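Local coordinates for SusD superfamily protein (PDB 3JQ0), which probably binds glycans at the bacterial outer membrane as a SusD-family nutrient-binding protein, its own ligand being unknown, at residues M187-A192 and K211-N216; A220-V225 and Y362-C367; G34-D39 and E55-N60; K447-I452 and Q462-E467. All blocks are in the same frame, centred on the assembly; numbering follows the deposited sequence. Where two conformers were deposited one is given.

Interaction 1 (M187-A192 and K211-N216)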
loop_
_atom_site.group_PDB
_atom_site.type_symbol
_atom_site.label_atom_id
_atom_site.label_comp_id
_atom_site.label_asym_id
_atom_site.label_seq_id
_atom_site.Cartn_x
_atom_site.Cartn_y
_atom_site.Cartn_z
HETATM N N MSE A 187 -11.984 -3.192 -6.768
HETATM C CA MSE A 187 -11.291 -2.712 -5.579
HETATM C C MSE A 187 -11.169 -1.197 -5.620
HETATM O O MSE A 187 -11.465 -0.500 -4.637
HETATM C CB MSE A 187 -9.887 -3.332 -5.482
HETATM C CG MSE A 187 -9.817 -4.738 -4.917
HETATM SE SE MSE A 187 -10.479 -4.914 -3.110
HETATM C CE MSE A 187 -9.275 -3.780 -2.202
ATOM N N LEU A 188 -10.685 -0.655 -6.725
ATOM C CA LEU A 188 -10.497 0.779 -6.865
ATOM C C LEU A 188 -11.848 1.491 -6.753
ATOM O O LEU A 188 -11.960 2.540 -6.120
ATOM C CB LEU A 188 -9.843 1.074 -8.205
ATOM C CG LEU A 188 -9.759 2.553 -8.569
ATOM C CD1 LEU A 188 -8.913 3.341 -7.574
ATOM C CD2 LEU A 188 -9.213 2.699 -9.997
ATOM N N LYS A 189 -12.875 0.917 -7.348
ATOM C CA LYS A 189 -14.233 1.487 -7.249
ATOM C C LYS A 189 -14.670 1.578 -5.784
ATOM O O LYS A 189 -15.201 2.599 -5.334
ATOM C CB LYS A 189 -15.189 0.640 -8.066
ATOM C CG LYS A 189 -16.613 1.215 -8.109
ATOM C CD LYS A 189 -17.532 0.422 -9.003
ATOM C CE LYS A 189 -18.890 1.051 -9.160
ATOM N NZ LYS A 189 -19.798 0.185 -9.991
ATOM N N GLY A 190 -14.456 0.509 -5.027
ATOM C CA GLY A 190 -14.806 0.540 -3.622
ATOM C C GLY A 190 -14.039 1.641 -2.890
ATOM O O GLY A 190 -14.627 2.406 -2.091
ATOM N N GLU A 191 -12.735 1.770 -3.174
ATOM C CA GLU A 191 -11.971 2.800 -2.515
ATOM C C GLU A 191 -12.472 4.190 -2.881
ATOM O O GLU A 191 -12.570 5.087 -2.029
ATOM C CB GLU A 191 -10.476 2.717 -2.867
ATOM C CG GLU A 191 -9.820 1.425 -2.437
ATOM C CD GLU A 191 -8.312 1.533 -2.494
ATOM O OE1 GLU A 191 -7.732 1.884 -3.541
ATOM O OE2 GLU A 191 -7.705 1.354 -1.419
ATOM N N ALA A 192 -12.751 4.403 -4.155
ATOM C CA ALA A 192 -13.146 5.719 -4.643
ATOM C C ALA A 192 -14.503 6.139 -4.082
ATOM O O ALA A 192 -14.683 7.303 -3.681
ATOM C CB ALA A 192 -13.201 5.733 -6.175
ATOM N N LYS A 211 -19.649 -0.813 -0.970
ATOM C CA LYS A 211 -19.903 -2.147 -0.432
ATOM C C LYS A 211 -20.107 -3.136 -1.567
ATOM O O LYS A 211 -19.545 -4.220 -1.596
ATOM C CB LYS A 211 -21.125 -2.123 0.482
ATOM C CG LYS A 211 -21.542 -3.496 0.984
ATOM C CD LYS A 211 -22.736 -3.462 1.905
ATOM C CE LYS A 211 -23.976 -2.932 1.280
ATOM N NZ LYS A 211 -25.228 -3.260 2.033
ATOM N N ASN A 212 -20.951 -2.778 -2.520
ATOM C CA ASN A 212 -21.251 -3.654 -3.631
ATOM C C ASN A 212 -20.035 -3.947 -4.510
ATOM O O ASN A 212 -19.883 -5.051 -5.013
ATOM C CB ASN A 212 -22.422 -3.104 -4.473
ATOM C CG ASN A 212 -23.738 -3.091 -3.712
ATOM O OD1 ASN A 212 -23.938 -3.830 -2.789
ATOM N ND2 ASN A 212 -24.623 -2.223 -4.138
ATOM N N ALA A 213 -19.180 -2.940 -4.679
ATOM C CA ALA A 213 -17.939 -3.114 -5.421
ATOM C C ALA A 213 -17.005 -4.112 -4.739
ATOM O O ALA A 213 -16.470 -5.039 -5.370
ATOM C CB ALA A 213 -17.239 -1.774 -5.651
ATOM N N PHE A 214 -16.819 -3.967 -3.424
ATOM C CA PHE A 214 -16.010 -4.918 -2.703
ATOM C C PHE A 214 -16.582 -6.319 -2.750
ATOM O O PHE A 214 -15.845 -7.311 -2.899
ATOM C CB PHE A 214 -15.749 -4.465 -1.258
ATOM C CG PHE A 214 -14.939 -3.184 -1.146
ATOM C CD1 PHE A 214 -13.695 -3.048 -1.733
ATOM C CD2 PHE A 214 -15.424 -2.105 -0.429
ATOM C CE1 PHE A 214 -12.961 -1.908 -1.614
ATOM C CE2 PHE A 214 -14.691 -0.943 -0.306
ATOM C CZ PHE A 214 -13.461 -0.846 -0.890
ATOM N N GLU A 215 -17.911 -6.439 -2.680
ATOM C CA GLU A 215 -18.569 -7.745 -2.826
ATOM C C GLU A 215 -18.274 -8.341 -4.195
ATOM O O GLU A 215 -18.041 -9.542 -4.327
ATOM C CB GLU A 215 -20.058 -7.638 -2.564
ATOM C CG GLU A 215 -20.472 -7.306 -1.159
ATOM C CD GLU A 215 -20.352 -8.416 -0.148
ATOM O OE1 GLU A 215 -19.761 -9.495 -0.462
ATOM O OE2 GLU A 215 -20.834 -8.180 1.014
ATOM N N ASN A 216 -18.276 -7.493 -5.211
ATOM C CA ASN A 216 -18.002 -7.976 -6.579
ATOM C C ASN A 216 -16.619 -8.566 -6.766
ATOM O O ASN A 216 -16.422 -9.440 -7.590
ATOM C CB ASN A 216 -18.203 -6.898 -7.612
ATOM C CG ASN A 216 -19.624 -6.627 -7.929
ATOM O OD1 ASN A 216 -20.532 -7.413 -7.659
ATOM N ND2 ASN A 216 -19.827 -5.459 -8.532
#
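The ring of F214 lays one face on the backbone of G190 and turns an edge to the selenium of M187, a selenomethionine. G190 CA stands 3.7 Å from the centroid of the F214 ring, 25° off the normal, a CH-pi contact displaced toward the rim, and F214 CZ reaches 3.2 Å from G190 C. A side chain on G190 would run into CZ, so the missing CB is what lets the ring settle on the helix. M187 makes a Met-aromatic contact: its chain bends at chi2 and chi3 and brings SE 4.0 Å from F214 CD1. Beside it, A213 CB, from the residue just before F214, sits 3.7 Å from G190 N and is flanked by the extended chain of K189, whose NZ goes on to E164. Helices 182-199 and 204-217 form an antiparallel hairpin, like those of the TPR-related SusD core, with local axes 7.7 Å apart at 161°. A leucine at F214 would probably lose the flat cover over G190 and leave the selenium of M187 without its aromatic edge. No hydrogen bond joins the two segments themselves, although N216 bonds Q186 just outside, so their cohesion rests on dispersion and weak CH-pi and selenium-ring attraction.

Interaction 2 (A220-V225 and Y362-C367)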
loop_
_atom_site.group_PDB
_atom_site.type_symbol
_atom_site.label_atom_id
_atom_site.label_comp_id
_atom_site.label_asym_id
_atom_site.label_seq_id
_atom_site.Cartn_x
_atom_site.Cartn_y
_atom_site.Cartn_z
ATOM N N ALA A 220 -14.058 -12.927 -8.601
ATOM C CA ALA A 220 -12.812 -13.436 -9.104
ATOM C C ALA A 220 -12.356 -14.637 -8.228
ATOM O O ALA A 220 -12.861 -14.886 -7.131
ATOM C CB ALA A 220 -11.769 -12.333 -9.136
ATOM N N ASP A 221 -11.357 -15.348 -8.718
ATOM C CA ASP A 221 -10.769 -16.482 -8.010
ATOM C C ASP A 221 -9.775 -15.979 -6.972
ATOM O O ASP A 221 -8.565 -15.990 -7.193
ATOM C CB ASP A 221 -10.108 -17.391 -9.031
ATOM C CG ASP A 221 -9.482 -18.605 -8.436
ATOM O OD1 ASP A 221 -9.896 -19.023 -7.339
ATOM O OD2 ASP A 221 -8.522 -19.115 -9.084
ATOM N N VAL A 222 -10.319 -15.536 -5.854
ATOM C CA VAL A 222 -9.564 -14.883 -4.796
ATOM C C VAL A 222 -9.984 -15.458 -3.444
ATOM O O VAL A 222 -11.139 -15.851 -3.239
ATOM C CB VAL A 222 -9.705 -13.343 -4.810
ATOM C CG1 VAL A 222 -8.982 -12.804 -6.086
ATOM C CG2 VAL A 222 -11.128 -12.907 -4.704
ATOM N N GLY A 223 -9.049 -15.460 -2.507
ATOM C CA GLY A 223 -9.342 -15.849 -1.155
ATOM C C GLY A 223 -8.088 -15.648 -0.323
ATOM O O GLY A 223 -7.004 -15.326 -0.847
ATOM N N LEU A 224 -8.236 -15.835 0.971
ATOM C CA LEU A 224 -7.072 -15.671 1.856
ATOM C C LEU A 224 -6.102 -16.862 1.734
ATOM O O LEU A 224 -6.529 -18.024 1.673
ATOM C CB LEU A 224 -7.493 -15.574 3.312
ATOM C CG LEU A 224 -8.351 -14.389 3.735
ATOM C CD1 LEU A 224 -8.738 -14.456 5.207
ATOM C CD2 LEU A 224 -7.633 -13.060 3.410
ATOM N N VAL A 225 -4.825 -16.563 1.711
ATOM C CA VAL A 225 -3.779 -17.583 1.909
ATOM C C VAL A 225 -3.787 -17.918 3.405
ATOM O O VAL A 225 -3.470 -17.078 4.262
ATOM C CB VAL A 225 -2.414 -17.053 1.470
ATOM C CG1 VAL A 225 -1.285 -17.976 1.971
ATOM C CG2 VAL A 225 -2.301 -16.909 -0.034
ATOM N N TYR A 362 -3.370 -4.792 -4.382
ATOM C CA TYR A 362 -4.659 -5.221 -3.810
ATOM C C TYR A 362 -4.622 -6.690 -3.462
ATOM O O TYR A 362 -4.425 -7.523 -4.373
ATOM C CB TYR A 362 -5.822 -4.948 -4.753
ATOM C CG TYR A 362 -6.124 -3.497 -5.046
ATOM C CD1 TYR A 362 -6.241 -2.559 -4.009
ATOM C CD2 TYR A 362 -6.332 -3.065 -6.333
ATOM C CE1 TYR A 362 -6.610 -1.257 -4.266
ATOM C CE2 TYR A 362 -6.699 -1.741 -6.600
ATOM C CZ TYR A 362 -6.826 -0.830 -5.555
ATOM O OH TYR A 362 -7.214 0.460 -5.868
ATOM N N ARG A 363 -4.853 -6.989 -2.185
ATOM C CA ARG A 363 -4.936 -8.336 -1.633
ATOM C C ARG A 363 -6.320 -8.649 -1.153
ATOM O O ARG A 363 -7.055 -7.719 -0.748
ATOM C CB ARG A 363 -3.952 -8.446 -0.327
ATOM C CG ARG A 363 -2.524 -8.437 -0.640
ATOM C CD ARG A 363 -1.715 -8.987 0.389
ATOM N NE ARG A 363 -1.470 -8.190 1.578
ATOM C CZ ARG A 363 -1.877 -8.503 2.793
ATOM N NH1 ARG A 363 -2.764 -9.446 3.058
ATOM N NH2 ARG A 363 -1.368 -7.817 3.803
ATOM N N TYR A 364 -6.683 -9.929 -1.064
ATOM C CA TYR A 364 -8.007 -10.267 -0.595
ATOM C C TYR A 364 -8.276 -9.776 0.855
ATOM O O TYR A 364 -9.402 -9.376 1.145
ATOM C CB TYR A 364 -8.294 -11.749 -0.741
ATOM C CG TYR A 364 -9.741 -12.093 -0.523
ATOM C CD1 TYR A 364 -10.704 -11.666 -1.405
ATOM C CD2 TYR A 364 -10.171 -12.844 0.556
ATOM C CE1 TYR A 364 -12.037 -11.971 -1.211
ATOM C CE2 TYR A 364 -11.495 -13.171 0.744
ATOM C CZ TYR A 364 -12.430 -12.734 -0.141
ATOM O OH TYR A 364 -13.768 -13.005 0.008
ATOM N N ALA A 365 -7.279 -9.759 1.745
ATOM C CA ALA A 365 -7.539 -9.214 3.085
ATOM C C ALA A 365 -7.977 -7.753 2.990
ATOM O O ALA A 365 -8.699 -7.265 3.860
ATOM C CB ALA A 365 -6.337 -9.351 4.000
ATOM N N ASP A 366 -7.445 -7.022 2.000
ATOM C CA ASP A 366 -7.809 -5.604 1.778
ATOM C C ASP A 366 -9.276 -5.528 1.372
ATOM O O ASP A 366 -10.024 -4.717 1.923
ATOM C CB ASP A 366 -6.841 -5.039 0.708
ATOM C CG ASP A 366 -6.834 -3.541 0.549
ATOM O OD1 ASP A 366 -7.488 -2.832 1.339
ATOM O OD2 ASP A 366 -6.109 -3.104 -0.364
ATOM N N CYS A 367 -9.705 -6.384 0.442
ATOM C CA CYS A 367 -11.126 -6.475 0.094
ATOM C C CYS A 367 -11.957 -6.641 1.378
ATOM O O CYS A 367 -12.919 -5.941 1.598
ATOM C CB CYS A 367 -11.317 -7.642 -0.880
ATOM S SG CYS A 367 -13.046 -8.018 -1.242
#
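Y364 meets three consecutive residues of the 220-225 loop. Over one face of its ring lies G223, with CA 3.9 Å from the centroid and 27° off the normal, which qualifies as a CH-pi contact. V222 comes across at about a right angle and sets CG2 3.6 Å from Y364 CD1, while L224 CG lies in the ring plane at an edge. The L224 branch that does most of the touching is CD2, 3.8 Å from Y364 CD2 and 4.0 Å from A365 CB, so this methyl spans the ring and the first turn of the helix. Y364 holds CG anti to its own nitrogen (chi1 -169°), which turns the ring out to the loop. No hydrogen bond links the two segments; the loop is placed instead by backbone bonding of G223 with K241 and by a bond from V225 N to E242. E242 also bonds A365 N and pairs with R363, so one carboxylate serves both sides. R392 of helix 383-394 packs on both L224 and A365. The contact lies at the surface, where strand 359-363 gives way to helix 364-377: R363 occupies the N-cap position, and an extended loop closes over the aromatic residue of the first helical turn.

Interaction 3 (G34-D39 and E55-N60)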
loop_
_atom_site.group_PDB
_atom_site.type_symbol
_atom_site.label_atom_id
_atom_site.label_comp_id
_atom_site.label_asym_id
_atom_site.label_seq_id
_atom_site.Cartn_x
_atom_site.Cartn_y
_atom_site.Cartn_z
ATOM N N GLY A 34 1.187 6.497 0.490
ATOM C CA GLY A 34 0.150 5.854 1.265
ATOM C C GLY A 34 0.477 5.496 2.694
ATOM O O GLY A 34 -0.453 5.145 3.435
ATOM N N GLU A 35 1.750 5.626 3.128
ATOM C CA GLU A 35 2.152 5.115 4.437
ATOM C C GLU A 35 2.979 6.031 5.343
ATOM O O GLU A 35 2.536 6.289 6.467
ATOM C CB GLU A 35 2.708 3.704 4.311
ATOM C CG GLU A 35 3.273 3.118 5.569
ATOM C CD GLU A 35 3.617 1.638 5.455
ATOM O OE1 GLU A 35 2.973 0.935 4.650
ATOM O OE2 GLU A 35 4.523 1.162 6.191
ATOM N N PRO A 36 4.178 6.497 4.944
ATOM C CA PRO A 36 5.086 7.076 5.936
ATOM C C PRO A 36 4.745 8.414 6.553
ATOM O O PRO A 36 5.437 8.785 7.511
ATOM C CB PRO A 36 6.446 7.124 5.224
ATOM C CG PRO A 36 6.340 6.152 4.121
ATOM C CD PRO A 36 4.911 6.196 3.699
ATOM N N ARG A 37 3.732 9.131 6.068
ATOM C CA ARG A 37 3.287 10.325 6.799
ATOM C C ARG A 37 2.498 10.039 8.074
ATOM O O ARG A 37 2.227 10.961 8.828
ATOM C CB ARG A 37 2.495 11.248 5.862
ATOM C CG ARG A 37 3.324 11.903 4.792
ATOM C CD ARG A 37 2.564 12.867 3.916
ATOM N NE ARG A 37 2.123 13.983 4.740
ATOM C CZ ARG A 37 1.332 14.962 4.315
ATOM N NH1 ARG A 37 0.919 15.004 3.071
ATOM N NH2 ARG A 37 0.998 15.940 5.163
ATOM N N ALA A 38 2.133 8.776 8.318
ATOM C CA ALA A 38 1.381 8.404 9.519
ATOM C C ALA A 38 2.348 8.098 10.658
ATOM O O ALA A 38 3.340 8.819 10.813
ATOM C CB ALA A 38 0.368 7.281 9.182
ATOM N N ASP A 39 2.053 7.081 11.473
ATOM C CA ASP A 39 2.636 6.937 12.797
ATOM C C ASP A 39 3.611 5.762 12.933
ATOM O O ASP A 39 4.176 5.547 14.020
ATOM C CB ASP A 39 1.534 6.833 13.860
ATOM C CG ASP A 39 0.422 5.836 13.560
ATOM O OD1 ASP A 39 0.362 5.266 12.436
ATOM O OD2 ASP A 39 -0.426 5.656 14.482
ATOM N N GLU A 55 12.852 11.772 6.923
ATOM C CA GLU A 55 12.159 12.073 8.155
ATOM C C GLU A 55 11.065 13.110 7.960
ATOM O O GLU A 55 10.183 13.225 8.815
ATOM C CB GLU A 55 13.171 12.556 9.219
ATOM C CG GLU A 55 13.803 13.922 9.020
ATOM C CD GLU A 55 14.864 14.082 7.941
ATOM O OE1 GLU A 55 15.351 13.053 7.390
ATOM O OE2 GLU A 55 15.254 15.236 7.663
ATOM N N ARG A 56 11.114 13.889 6.892
ATOM C CA ARG A 56 10.073 14.880 6.703
ATOM C C ARG A 56 8.706 14.269 6.461
ATOM O O ARG A 56 7.710 14.961 6.620
ATOM C CB ARG A 56 10.430 15.836 5.586
ATOM C CG ARG A 56 11.639 16.642 5.900
ATOM C CD ARG A 56 11.697 17.815 4.956
ATOM N NE ARG A 56 12.822 18.674 5.252
ATOM C CZ ARG A 56 12.735 19.882 5.745
ATOM N NH1 ARG A 56 11.560 20.457 5.925
ATOM N NH2 ARG A 56 13.882 20.524 5.989
ATOM N N LEU A 57 8.674 12.989 6.089
ATOM C CA LEU A 57 7.395 12.272 5.992
ATOM C C LEU A 57 6.794 11.997 7.380
ATOM O O LEU A 57 5.735 12.556 7.686
ATOM C CB LEU A 57 7.490 11.047 5.077
ATOM C CG LEU A 57 7.936 11.321 3.660
ATOM C CD1 LEU A 57 7.913 10.051 2.830
ATOM C CD2 LEU A 57 7.217 12.446 2.987
ATOM N N PRO A 58 7.447 11.212 8.251
ATOM C CA PRO A 58 6.815 11.008 9.574
ATOM C C PRO A 58 6.668 12.310 10.381
ATOM O O PRO A 58 5.732 12.426 11.172
ATOM C CB PRO A 58 7.741 10.005 10.291
ATOM C CG PRO A 58 9.021 10.087 9.514
ATOM C CD PRO A 58 8.593 10.320 8.086
ATOM N N PHE A 59 7.558 13.272 10.207
ATOM C CA PHE A 59 7.449 14.535 10.933
ATOM C C PHE A 59 6.476 15.505 10.274
ATOM O O PHE A 59 6.174 16.553 10.829
ATOM C CB PHE A 59 8.828 15.193 11.118
ATOM C CG PHE A 59 9.653 14.517 12.170
ATOM C CD1 PHE A 59 10.374 13.365 12.002
ATOM C CD2 PHE A 59 9.625 15.063 13.477
ATOM C CE1 PHE A 59 11.103 12.756 13.056
ATOM C CE2 PHE A 59 10.341 14.455 14.520
ATOM C CZ PHE A 59 11.100 13.313 14.262
ATOM N N ASN A 60 5.989 15.176 9.090
ATOM C CA ASN A 60 5.067 16.046 8.379
ATOM C C ASN A 60 5.643 17.468 8.272
ATOM O O ASN A 60 4.983 18.473 8.572
ATOM C CB ASN A 60 3.653 16.007 8.945
ATOM C CG ASN A 60 2.971 14.740 8.567
ATOM O OD1 ASN A 60 2.458 14.666 7.456
ATOM N ND2 ASN A 60 3.001 13.713 9.424
HETATM O O HOH W 1 3.269 11.435 11.718
#
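Polar contacts between R37 and N60 tie the two loops together in both directions. R37 grips the amide oxygen side-on with two nitrogens: NE lies 2.8 Å and NH2 3.0 Å from N60 OD1, and the oxygen lies in the guanidinium plane. The bend at chi3 (65°) of R37 brings this edge round to the amide. In return N60 ND2 donates to R37 O at 2.9 Å, in the carbonyl plane and nearly straight (166° at the hydrogen). The amide therefore cannot flip without losing both ends of the exchange, and the guanidinium and amide planes stand 51° apart. R37 has further acceptors in the backbone oxygens of R470, through NH2, and L472, through NH1.

A weaker polar term is the CA-H...O contact of R37 CA with L57 O, 3.4 Å apart. Water 1 lies 2.8 Å from A38 O and 2.7 Å from P58 O and donates within hydrogen-bonding geometry to each, although other acceptors nearby compete for its protons. P36 O comes within 3.2 Å of P58 N, a close approach without a hydrogen bond, since this proline nitrogen has no hydrogen to offer.

The apolar part is formed by P36 and L57, with P36 CB 4.1 Å from L57 CD1. Packing continues beyond the pair, L57 meeting W473 and R37 meeting W449.

Two type I beta turns, E35 to A38 and L57 to N60, are here pressed together. They bracket strand 41-43 in sequence, and the Arg-Asn exchange cross-links its flanking loops in the N-terminal part of this SusD-family fold.

Interaction 4 (K447-I452 and Q462-E467)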
loop_
_atom_site.group_PDB
_atom_site.type_symbol
_atom_site.label_atom_id
_atom_site.label_comp_id
_atom_site.label_asym_id
_atom_site.label_seq_id
_atom_site.Cartn_x
_atom_site.Cartn_y
_atom_site.Cartn_z
ATOM N N LYS A 447 -0.654 1.714 3.071
ATOM C CA LYS A 447 -2.064 1.894 3.423
ATOM C C LYS A 447 -2.363 2.870 4.565
ATOM O O LYS A 447 -3.393 3.535 4.510
ATOM C CB LYS A 447 -2.724 0.569 3.777
ATOM C CG LYS A 447 -2.491 -0.537 2.739
ATOM C CD LYS A 447 -2.921 -0.178 1.319
ATOM C CE LYS A 447 -2.736 -1.335 0.365
ATOM N NZ LYS A 447 -3.058 -1.003 -1.066
ATOM N N ARG A 448 -1.518 2.943 5.598
ATOM C CA ARG A 448 -1.899 3.575 6.852
ATOM C C ARG A 448 -2.262 5.036 6.729
ATOM O O ARG A 448 -3.213 5.483 7.406
ATOM C CB ARG A 448 -0.772 3.358 7.882
ATOM C CG ARG A 448 -0.967 4.029 9.223
ATOM C CD ARG A 448 -2.123 3.506 10.039
ATOM N NE ARG A 448 -2.009 4.004 11.399
ATOM C CZ ARG A 448 -2.864 3.689 12.372
ATOM N NH1 ARG A 448 -3.939 2.966 12.140
ATOM N NH2 ARG A 448 -2.613 4.093 13.611
ATOM N N TRP A 449 -1.483 5.822 5.981
ATOM C CA TRP A 449 -1.820 7.221 5.794
ATOM C C TRP A 449 -3.132 7.414 5.052
ATOM O O TRP A 449 -3.986 8.214 5.447
ATOM C CB TRP A 449 -0.653 7.951 5.136
ATOM C CG TRP A 449 -0.970 9.358 4.688
ATOM C CD1 TRP A 449 -1.189 9.757 3.412
ATOM C CD2 TRP A 449 -1.070 10.546 5.507
ATOM N NE1 TRP A 449 -1.409 11.111 3.348
ATOM C CE2 TRP A 449 -1.334 11.630 4.611
ATOM C CE3 TRP A 449 -0.934 10.803 6.856
ATOM C CZ2 TRP A 449 -1.497 12.915 5.066
ATOM C CZ3 TRP A 449 -1.081 12.084 7.314
ATOM C CH2 TRP A 449 -1.354 13.134 6.401
ATOM N N TYR A 450 -3.342 6.652 3.996
ATOM C CA TYR A 450 -4.598 6.736 3.271
ATOM C C TYR A 450 -5.763 6.298 4.161
ATOM O O TYR A 450 -6.857 6.854 4.033
ATOM C CB TYR A 450 -4.517 5.928 1.987
ATOM C CG TYR A 450 -3.733 6.532 0.855
ATOM C CD1 TYR A 450 -3.706 7.888 0.620
ATOM C CD2 TYR A 450 -3.108 5.731 -0.094
ATOM C CE1 TYR A 450 -3.108 8.430 -0.500
ATOM C CE2 TYR A 450 -2.494 6.268 -1.189
ATOM C CZ TYR A 450 -2.539 7.609 -1.449
ATOM O OH TYR A 450 -2.004 8.171 -2.590
ATOM N N ASP A 451 -5.568 5.316 5.046
ATOM C CA ASP A 451 -6.646 4.884 5.958
ATOM C C ASP A 451 -7.112 6.026 6.832
ATOM O O ASP A 451 -8.312 6.278 6.999
ATOM C CB ASP A 451 -6.140 3.759 6.886
ATOM C CG ASP A 451 -5.851 2.420 6.244
ATOM O OD1 ASP A 451 -6.307 2.173 5.120
ATOM O OD2 ASP A 451 -5.189 1.598 6.959
ATOM N N ILE A 452 -6.180 6.709 7.490
ATOM C CA ILE A 452 -6.542 7.761 8.416
ATOM C C ILE A 452 -7.078 8.975 7.680
ATOM O O ILE A 452 -8.015 9.638 8.121
ATOM C CB ILE A 452 -5.430 8.039 9.456
ATOM C CG1 ILE A 452 -4.177 8.656 8.841
ATOM C CG2 ILE A 452 -5.139 6.760 10.241
ATOM C CD1 ILE A 452 -3.040 8.887 9.837
ATOM N N GLN A 462 -4.994 11.914 15.493
ATOM C CA GLN A 462 -4.621 10.880 16.448
ATOM C C GLN A 462 -3.361 10.151 16.040
ATOM O O GLN A 462 -2.541 9.757 16.893
ATOM C CB GLN A 462 -5.744 9.799 16.567
ATOM C CG GLN A 462 -6.966 10.215 17.292
ATOM C CD GLN A 462 -8.023 9.155 17.453
ATOM O OE1 GLN A 462 -8.995 9.432 18.153
ATOM N NE2 GLN A 462 -7.906 7.990 16.827
ATOM N N TYR A 463 -3.228 9.891 14.727
ATOM C CA TYR A 463 -2.284 8.905 14.220
ATOM C C TYR A 463 -1.228 9.502 13.277
ATOM O O TYR A 463 -0.601 8.783 12.522
ATOM C CB TYR A 463 -3.047 7.768 13.586
ATOM C CG TYR A 463 -3.979 7.013 14.562
ATOM C CD1 TYR A 463 -3.502 6.578 15.795
ATOM C CD2 TYR A 463 -5.280 6.703 14.183
ATOM C CE1 TYR A 463 -4.320 5.870 16.660
ATOM C CE2 TYR A 463 -6.092 6.015 15.033
ATOM C CZ TYR A 463 -5.615 5.575 16.263
ATOM O OH TYR A 463 -6.436 4.853 17.132
ATOM N N SER A 464 -0.985 10.790 13.399
ATOM C CA SER A 464 0.080 11.449 12.687
ATOM C C SER A 464 0.356 12.794 13.293
ATOM O O SER A 464 -0.465 13.330 14.037
ATOM C CB SER A 464 -0.268 11.667 11.199
ATOM O OG SER A 464 -1.061 12.828 10.986
ATOM N N SER A 465 1.452 13.403 12.847
ATOM C CA SER A 465 1.824 14.784 13.194
ATOM C C SER A 465 1.420 15.793 12.114
ATOM O O SER A 465 1.850 16.937 12.176
ATOM C CB SER A 465 3.298 14.862 13.442
ATOM O OG SER A 465 3.997 14.428 12.281
ATOM N N ALA A 466 0.554 15.396 11.185
ATOM C CA ALA A 466 0.133 16.317 10.132
ATOM C C ALA A 466 -0.636 17.499 10.687
ATOM O O ALA A 466 -1.298 17.404 11.707
ATOM C CB ALA A 466 -0.692 15.565 9.096
ATOM N N GLU A 467 -0.585 18.587 9.957
ATOM C CA GLU A 467 -1.379 19.757 10.229
ATOM C C GLU A 467 -2.572 19.792 9.314
ATOM O O GLU A 467 -2.496 19.410 8.147
ATOM C CB GLU A 467 -0.554 21.016 10.003
ATOM C CG GLU A 467 0.613 21.144 10.971
ATOM C CD GLU A 467 1.476 22.360 10.674
ATOM O OE1 GLU A 467 2.140 22.396 9.626
ATOM O OE2 GLU A 467 1.437 23.311 11.484
#
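Helix 448-455 packs with its first turns against the end of helix 457-463 and the chain that follows, two short consecutive helices of the SusD-family region in which only nine residues separate the two segments. The backbones stay well apart: the nearest CA pairs are I452 with Y463 at 7.3 Å and W449 with S464 at 8.3 Å, so side chains fill the interval. R448 and Y463 make a cation-pi contact, with CZ 4.5 Å from the ring centroid and 23° off its normal. The guanidinium is tilted by 36° to the ring and leads with NH2, which lies nearer the rim than the centre, while CB of Q462 covers the opposite face. The bend at chi2 (66°) swings the R448 guanidinium over the ring. Its NH2 also pairs with D39, so the charge there has a carboxylate mate; the hydroxyl of Y463 bonds to E432. I452 points at 462-467 and puts CD1 3.9 Å from Y463 CB. Replacing Y463 with an alanine would probably leave the R448 guanidinium without its aromatic partner and E432 without that hydroxyl. Farther along, the six-membered ring of W449 presents its edge to S464 and A466, with CH2 3.7 Å from A466 CB. S464 holds this bend as an ST turn: its OG, also bonded to V460, accepts from A466 N at 3.0 Å.

In the fold
Interactions 1, 3 and 4 are buried, whereas interaction 2 lies at the surface. Interactions 1 and 2 adjoin: the E191 carboxylate probably bonds the Y362 hydroxyl, and the M187 selenium packs on C367; helix 364-377 takes part in interaction 2 and borders interaction 1. Each is apolar across its segments, with a glycine CA over an aromatic face, but one joins two helices and the other a loop to a helix start. Interactions 3 and 4, with centres about 8 Å apart, form a second cluster. Interaction 3 is hydrogen-bonded, interaction 4 cation-pi and apolar; the D39–R448 salt bridge runs between them, and S465 lies close to N60 and P58. Centres of interactions 1 and 3 stand about 27 Å apart.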